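Tapirin (Caldicellulosiruptor kristjanssonii, PDB 6N2B) probably binds cellulose through a calcium-containing beta-helical C-terminal domain, so helping the thermophilic cell adhere to plant biomass. Local coordinates at residues E206-P217 against G225-T236. Residues are numbered along the deposited sequence; the frame is centred on the assembly and turned at random.
Sequences EYAVYSRGSFLP and GGSIYSGERIQT
The rings of Tyr210 and Tyr229 run alongside each other in an offset stack, centroids 4.7 Å apart and planes inclined by 29°. The bridged pair projects from one face of the strands, and on both CG is anti to the backbone N (chi1 -173° and 168°), which lays the rings alongside each other; Phe417 stacks on Tyr229 as well. A serine in place of Tyr210 would probably leave the Tyr229 ring without this stacking partner and open a gap beside it. Tyr207 adds its CE2, 3.4 Å from Tyr229 CB, and takes Ser227 CB over one ring face, while its hydroxyl bonds to Trp201 O. On the side of the strands opposite Tyr210 and Tyr229, Val209 CB lies 4.4 Å from Ile228 CG1. Strands 207-211 and 227-230 lie parallel on successive coils of the beta-helix, and a beta bulge between Tyr207 and Val209 shifts their register by one. Val209 O accepts Tyr229 N at 2.8 Å, and Ser211 N binds Tyr229 O. Beyond Arg212 and Gly213, Phe215 N donates to Arg233 O at 2.9 Å. At the polar edge Ser227 OG donates to Glu206 OE2, a bond modelled very short; this carboxylate oxygen also bonds to Asn246 ND2, and a water joins Tyr229 OH to Arg212 O.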
ATOM      1  N   GLU A 206       5.972   9.859  -8.103  1.00 22.09           N
ATOM      2  CA  GLU A 206       6.325   9.432  -6.758  1.00 21.68           C
ATOM      3  C   GLU A 206       5.992   7.962  -6.505  1.00 21.74           C
ATOM      4  O   GLU A 206       6.504   7.374  -5.548  1.00 27.09           O
ATOM      5  CB  GLU A 206       5.627  10.338  -5.735  1.00 21.42           C
ATOM      6  CG  GLU A 206       5.346   9.734  -4.330  1.00 26.84           C
ATOM      7  CD  GLU A 206       6.616   9.371  -3.525  1.00 36.61           C
ATOM      8  OE1 GLU A 206       7.720   9.872  -3.846  1.00 36.49           O
ATOM      9  OE2 GLU A 206       6.505   8.558  -2.574  1.00 27.30           O
ATOM     10  N   TYR A 207       5.212   7.323  -7.362  1.00 19.40           N
ATOM     11  CA  TYR A 207       4.699   6.001  -7.040  1.00 20.78           C
ATOM     12  C   TYR A 207       5.654   4.896  -7.489  1.00 20.88           C
ATOM     13  O   TYR A 207       6.205   4.939  -8.596  1.00 13.56           O
ATOM     14  CB  TYR A 207       3.295   5.832  -7.625  1.00 13.21           C
ATOM     15  CG  TYR A 207       2.358   6.626  -6.752  1.00 19.18           C
ATOM     16  CD1 TYR A 207       2.225   8.011  -6.909  1.00 14.06           C
ATOM     17  CD2 TYR A 207       1.685   6.016  -5.698  1.00 17.02           C
ATOM     18  CE1 TYR A 207       1.404   8.748  -6.077  1.00 13.97           C
ATOM     19  CE2 TYR A 207       0.865   6.749  -4.851  1.00 16.62           C
ATOM     20  CZ  TYR A 207       0.732   8.110  -5.039  1.00 18.01           C
ATOM     21  OH  TYR A 207      -0.081   8.819  -4.181  1.00 17.13           O
ATOM     22  N   ALA A 208       5.908   3.952  -6.573  1.00 18.23           N
ATOM     23  CA  ALA A 208       6.525   2.694  -6.959  1.00 18.20           C
ATOM     24  C   ALA A 208       5.512   1.810  -7.678  1.00 21.12           C
ATOM     25  O   ALA A 208       5.840   1.144  -8.674  1.00 19.00           O
ATOM     26  CB  ALA A 208       7.096   1.995  -5.730  1.00 13.90           C
ATOM     27  N   VAL A 209       4.268   1.824  -7.211  1.00 13.59           N
ATOM     28  CA  VAL A 209       3.174   1.128  -7.870  1.00 17.54           C
ATOM     29  C   VAL A 209       2.046   2.132  -8.061  1.00 16.28           C
ATOM     30  O   VAL A 209       1.484   2.635  -7.083  1.00 19.23           O
ATOM     31  CB  VAL A 209       2.692  -0.093  -7.064  1.00 14.23           C
ATOM     32  CG1 VAL A 209       1.564  -0.808  -7.782  1.00 13.89           C
ATOM     33  CG2 VAL A 209       3.824  -1.046  -6.825  1.00 10.71           C
ATOM     34  N   TYR A 210       1.721   2.432  -9.309  1.00 17.65           N
ATOM     35  CA  TYR A 210       0.537   3.216  -9.636  1.00 19.02           C
ATOM     36  C   TYR A 210      -0.390   2.310 -10.425  1.00 16.12           C
ATOM     37  O   TYR A 210      -0.062   1.909 -11.543  1.00 24.25           O
ATOM     38  CB  TYR A 210       0.895   4.463 -10.439  1.00 14.18           C
ATOM     39  CG  TYR A 210      -0.278   5.387 -10.667  1.00 21.31           C
ATOM     40  CD1 TYR A 210      -1.162   5.176 -11.718  1.00 21.61           C
ATOM     41  CD2 TYR A 210      -0.503   6.480  -9.830  1.00 22.10           C
ATOM     42  CE1 TYR A 210      -2.232   6.015 -11.925  1.00 18.40           C
ATOM     43  CE2 TYR A 210      -1.574   7.332 -10.031  1.00 13.41           C
ATOM     44  CZ  TYR A 210      -2.434   7.095 -11.080  1.00 20.92           C
ATOM     45  OH  TYR A 210      -3.504   7.944 -11.300  1.00 24.39           O
ATOM     46  N   SER A 211      -1.536   1.982  -9.851  1.00 13.98           N
ATOM     47  CA  SER A 211      -2.500   1.101 -10.499  1.00 15.50           C
ATOM     48  C   SER A 211      -3.795   1.870 -10.724  1.00 21.46           C
ATOM     49  O   SER A 211      -4.472   2.256  -9.762  1.00 20.15           O
ATOM     50  CB  SER A 211      -2.747  -0.151  -9.663  1.00 14.72           C
ATOM     51  OG  SER A 211      -1.644  -1.026  -9.739  1.00 17.90           O
ATOM     52  N   ARG A 212      -4.131   2.101 -11.997  1.00 23.65           N
ATOM     53  CA  ARG A 212      -5.388   2.766 -12.325  1.00 21.69           C
ATOM     54  C   ARG A 212      -6.573   1.903 -11.919  1.00 19.02           C
ATOM     55  O   ARG A 212      -7.576   2.408 -11.398  1.00 16.08           O
ATOM     56  CB  ARG A 212      -5.428   3.091 -13.818  1.00 25.24           C
ATOM     57  CG  ARG A 212      -6.697   3.791 -14.270  1.00 35.29           C
ATOM     58  CD  ARG A 212      -6.491   4.524 -15.588  1.00 42.37           C
ATOM     59  NE  ARG A 212      -7.226   3.868 -16.667  1.00 59.37           N
ATOM     60  CZ  ARG A 212      -8.542   3.960 -16.856  1.00 67.94           C
ATOM     61  NH1 ARG A 212      -9.294   4.711 -16.051  1.00 43.33           N
ATOM     62  NH2 ARG A 212      -9.102   3.309 -17.871  1.00 79.52           N
ATOM     63  N   GLY A 213      -6.468   0.599 -12.136  1.00 18.55           N
ATOM     64  CA  GLY A 213      -7.470  -0.314 -11.637  1.00 21.34           C
ATOM     65  C   GLY A 213      -7.022  -0.947 -10.337  1.00 25.90           C
ATOM     66  O   GLY A 213      -6.534  -0.257  -9.437  1.00 25.12           O
ATOM     67  N   SER A 214      -7.175  -2.260 -10.234  1.00 27.26           N
ATOM     68  CA  SER A 214      -6.801  -2.992  -9.040  1.00 24.74           C
ATOM     69  C   SER A 214      -5.311  -3.337  -9.067  1.00 28.85           C
ATOM     70  O   SER A 214      -4.618  -3.160 -10.076  1.00 23.96           O
ATOM     71  CB  SER A 214      -7.625  -4.266  -8.926  1.00 34.02           C
ATOM     72  OG  SER A 214      -6.999  -5.308  -9.664  1.00 38.15           O
ATOM     73  N   PHE A 215      -4.823  -3.847  -7.931  1.00 28.15           N
ATOM     74  CA  PHE A 215      -3.411  -4.203  -7.757  1.00 22.51           C
ATOM     75  C   PHE A 215      -3.359  -5.469  -6.911  1.00 22.35           C
ATOM     76  O   PHE A 215      -3.553  -5.421  -5.695  1.00 25.77           O
ATOM     77  CB  PHE A 215      -2.612  -3.086  -7.108  1.00 15.07           C
ATOM     78  CG  PHE A 215      -1.229  -3.494  -6.713  1.00 21.10           C
ATOM     79  CD1 PHE A 215      -0.376  -4.078  -7.631  1.00 23.10           C
ATOM     80  CD2 PHE A 215      -0.776  -3.292  -5.425  1.00 17.06           C
ATOM     81  CE1 PHE A 215       0.898  -4.448  -7.267  1.00 21.04           C
ATOM     82  CE2 PHE A 215       0.493  -3.666  -5.056  1.00 16.11           C
ATOM     83  CZ  PHE A 215       1.334  -4.246  -5.972  1.00 22.23           C
ATOM     84  N   LEU A 216      -3.103  -6.601  -7.556  1.00 22.86           N
ATOM     85  CA  LEU A 216      -3.028  -7.885  -6.868  1.00 25.03           C
ATOM     86  C   LEU A 216      -1.624  -8.438  -7.035  1.00 25.73           C
ATOM     87  O   LEU A 216      -1.348  -9.175  -7.997  1.00 24.56           O
ATOM     88  CB  LEU A 216      -4.068  -8.862  -7.403  1.00 27.54           C
ATOM     89  CG  LEU A 216      -5.467  -8.226  -7.491  1.00 28.10           C
ATOM     90  CD1 LEU A 216      -6.284  -8.738  -8.682  1.00 41.07           C
ATOM     91  CD2 LEU A 216      -6.195  -8.410  -6.205  1.00 31.86           C
ATOM     92  N   PRO A 217      -0.720  -8.121  -6.111  1.00 25.02           N
ATOM     93  CA  PRO A 217       0.659  -8.598  -6.224  1.00 24.94           C
ATOM     94  C   PRO A 217       0.760 -10.082  -5.922  1.00 32.53           C
ATOM     95  O   PRO A 217      -0.139 -10.707  -5.347  1.00 25.89           O
ATOM     96  CB  PRO A 217       1.410  -7.772  -5.169  1.00 18.91           C
ATOM     97  CG  PRO A 217       0.409  -7.488  -4.143  1.00 19.19           C
ATOM     98  CD  PRO A 217      -0.916  -7.312  -4.889  1.00 19.88           C
ATOM     99  N   GLY A 225      10.388   2.010  -0.658  1.00 17.51           N
ATOM    100  CA  GLY A 225      10.366   3.396  -1.065  1.00 12.14           C
ATOM    101  C   GLY A 225       9.184   3.685  -1.950  1.00 19.62           C
ATOM    102  O   GLY A 225       8.378   2.810  -2.295  1.00 18.23           O
ATOM    103  N   GLY A 226       9.095   4.951  -2.343  1.00 22.31           N
ATOM    104  CA  GLY A 226       8.027   5.418  -3.215  1.00 17.24           C
ATOM    105  C   GLY A 226       6.666   5.299  -2.543  1.00 19.38           C
ATOM    106  O   GLY A 226       6.534   5.093  -1.335  1.00 14.72           O
ATOM    107  N   SER A 227       5.637   5.422  -3.368  1.00 16.42           N
ATOM    108  CA  SER A 227       4.286   5.308  -2.873  1.00 15.30           C
ATOM    109  C   SER A 227       3.525   4.297  -3.712  1.00 18.11           C
ATOM    110  O   SER A 227       3.979   3.859  -4.771  1.00 14.64           O
ATOM    111  CB  SER A 227       3.582   6.661  -2.870  1.00 15.68           C
ATOM    112  OG  SER A 227       4.297   7.592  -2.090  1.00 18.59           O
ATOM    113  N   ILE A 228       2.350   3.941  -3.206  1.00 12.83           N
ATOM    114  CA  ILE A 228       1.488   2.927  -3.777  1.00 12.18           C
ATOM    115  C   ILE A 228       0.124   3.562  -3.956  1.00 18.87           C
ATOM    116  O   ILE A 228      -0.387   4.205  -3.031  1.00 19.56           O
ATOM    117  CB  ILE A 228       1.390   1.692  -2.862  1.00 16.54           C
ATOM    118  CG1 ILE A 228       2.728   0.957  -2.815  1.00 19.86           C
ATOM    119  CG2 ILE A 228       0.276   0.774  -3.284  1.00  8.43           C
ATOM    120  CD1 ILE A 228       3.053   0.426  -1.445  1.00 17.04           C
ATOM    121  N   TYR A 229      -0.452   3.406  -5.145  1.00 17.64           N
ATOM    122  CA  TYR A 229      -1.790   3.889  -5.445  1.00 15.14           C
ATOM    123  C   TYR A 229      -2.556   2.793  -6.158  1.00 15.75           C
ATOM    124  O   TYR A 229      -2.005   2.109  -7.026  1.00 14.95           O
ATOM    125  CB  TYR A 229      -1.778   5.141  -6.351  1.00 14.85           C
ATOM    126  CG  TYR A 229      -3.160   5.464  -6.893  1.00 19.49           C
ATOM    127  CD1 TYR A 229      -4.112   6.071  -6.081  1.00 23.30           C
ATOM    128  CD2 TYR A 229      -3.527   5.133  -8.199  1.00 18.20           C
ATOM    129  CE1 TYR A 229      -5.372   6.357  -6.542  1.00 23.12           C
ATOM    130  CE2 TYR A 229      -4.792   5.406  -8.673  1.00 15.25           C
ATOM    131  CZ  TYR A 229      -5.712   6.025  -7.837  1.00 25.70           C
ATOM    132  OH  TYR A 229      -6.985   6.324  -8.275  1.00 29.80           O
ATOM    133  N   SER A 230      -3.833   2.668  -5.828  1.00 16.50           N
ATOM    134  CA  SER A 230      -4.756   1.873  -6.623  1.00 16.07           C
ATOM    135  C   SER A 230      -6.101   2.568  -6.728  1.00 16.80           C
ATOM    136  O   SER A 230      -6.616   3.103  -5.742  1.00 18.25           O
ATOM    137  CB  SER A 230      -4.979   0.487  -6.031  1.00 25.27           C
ATOM    138  OG  SER A 230      -6.301   0.065  -6.296  1.00 22.67           O
ATOM    139  N   GLY A 231      -6.678   2.526  -7.929  1.00 21.21           N
ATOM    140  CA  GLY A 231      -8.018   3.048  -8.142  1.00 18.91           C
ATOM    141  C   GLY A 231      -9.139   2.122  -7.718  1.00 19.63           C
ATOM    142  O   GLY A 231     -10.242   2.600  -7.446  1.00 19.18           O
ATOM    143  N   GLU A 232      -8.888   0.812  -7.657  1.00 19.65           N
ATOM    144  CA  GLU A 232      -9.871  -0.162  -7.195  1.00 19.02           C
ATOM    145  C   GLU A 232      -9.341  -0.965  -6.009  1.00 24.67           C
ATOM    146  O   GLU A 232      -8.847  -0.381  -5.045  1.00 35.79           O
ATOM    147  CB  GLU A 232     -10.273  -1.103  -8.329  1.00 30.87           C
ATOM    148  CG  GLU A 232     -10.878  -0.399  -9.543  1.00 32.53           C
ATOM    149  CD  GLU A 232     -12.236   0.219  -9.262  1.00 45.80           C
ATOM    150  OE1 GLU A 232     -13.029  -0.369  -8.485  1.00 41.57           O
ATOM    151  OE2 GLU A 232     -12.506   1.296  -9.834  1.00 54.84           O
ATOM    152  N   ARG A 233      -9.431  -2.295  -6.065  1.00 26.88           N
ATOM    153  CA  ARG A 233      -9.066  -3.145  -4.934  1.00 23.39           C
ATOM    154  C   ARG A 233      -7.560  -3.406  -4.863  1.00 28.15           C
ATOM    155  O   ARG A 233      -6.886  -3.544  -5.892  1.00 22.65           O
ATOM    156  CB  ARG A 233      -9.788  -4.485  -5.034  1.00 22.82           C
ATOM    157  CG  ARG A 233     -11.275  -4.446  -4.737  1.00 37.29           C
ATOM    158  CD  ARG A 233     -11.935  -5.826  -4.952  1.00 46.79           C
ATOM    159  NE  ARG A 233     -11.254  -6.940  -4.269  1.00 49.79           N
ATOM    160  CZ  ARG A 233     -10.375  -7.769  -4.850  1.00 65.17           C
ATOM    161  NH1 ARG A 233      -9.825  -8.755  -4.142  1.00 47.70           N
ATOM    162  NH2 ARG A 233     -10.036  -7.621  -6.136  1.00 45.14           N
ATOM    163  N   ILE A 234      -7.037  -3.484  -3.637  1.00 19.12           N
ATOM    164  CA  ILE A 234      -5.719  -4.059  -3.365  1.00 18.41           C
ATOM    165  C   ILE A 234      -5.935  -5.330  -2.561  1.00 25.88           C
ATOM    166  O   ILE A 234      -6.634  -5.320  -1.539  1.00 24.12           O
ATOM    167  CB  ILE A 234      -4.794  -3.096  -2.601  1.00 17.89           C
ATOM    168  CG1 ILE A 234      -4.431  -1.889  -3.468  1.00 18.67           C
ATOM    169  CG2 ILE A 234      -3.541  -3.823  -2.127  1.00 11.81           C
ATOM    170  CD1 ILE A 234      -3.671  -0.805  -2.728  1.00 14.30           C
ATOM    171  N   GLN A 235      -5.355  -6.427  -3.032  1.00 20.91           N
ATOM    172  CA  GLN A 235      -5.439  -7.701  -2.339  1.00 24.42           C
ATOM    173  C   GLN A 235      -4.091  -8.392  -2.448  1.00 24.52           C
ATOM    174  O   GLN A 235      -3.635  -8.708  -3.554  1.00 23.23           O
ATOM    175  CB  GLN A 235      -6.551  -8.573  -2.918  1.00 24.13           C
ATOM    176  CG  GLN A 235      -6.477 -10.025  -2.486  1.00 36.05           C
ATOM    177  CD  GLN A 235      -7.650 -10.848  -3.012  1.00 53.70           C
ATOM    178  OE1 GLN A 235      -8.566 -11.192  -2.257  1.00 57.11           O
ATOM    179  NE2 GLN A 235      -7.627 -11.166  -4.309  1.00 41.92           N
ATOM    180  N   THR A 236      -3.468  -8.625  -1.301  1.00 18.39           N
ATOM    181  CA  THR A 236      -2.154  -9.235  -1.203  1.00 20.79           C
ATOM    182  C   THR A 236      -2.295 -10.641  -0.641  1.00 24.03           C
ATOM    183  O   THR A 236      -3.029 -10.856   0.330  1.00 26.87           O
ATOM    184  CB  THR A 236      -1.246  -8.390  -0.307  1.00 31.77           C
ATOM    185  OG1 THR A 236      -1.762  -8.376   1.035  1.00 24.90           O
ATOM    186  CG2 THR A 236      -1.171  -6.963  -0.837  1.00 21.74           C
TER
HETATM  187  O   HOH W   1      -7.530   5.265 -10.983  0.90 28.00           O
HETATM  188  O   HOH W   2      -2.655 -10.779  -4.741  0.74 28.20           O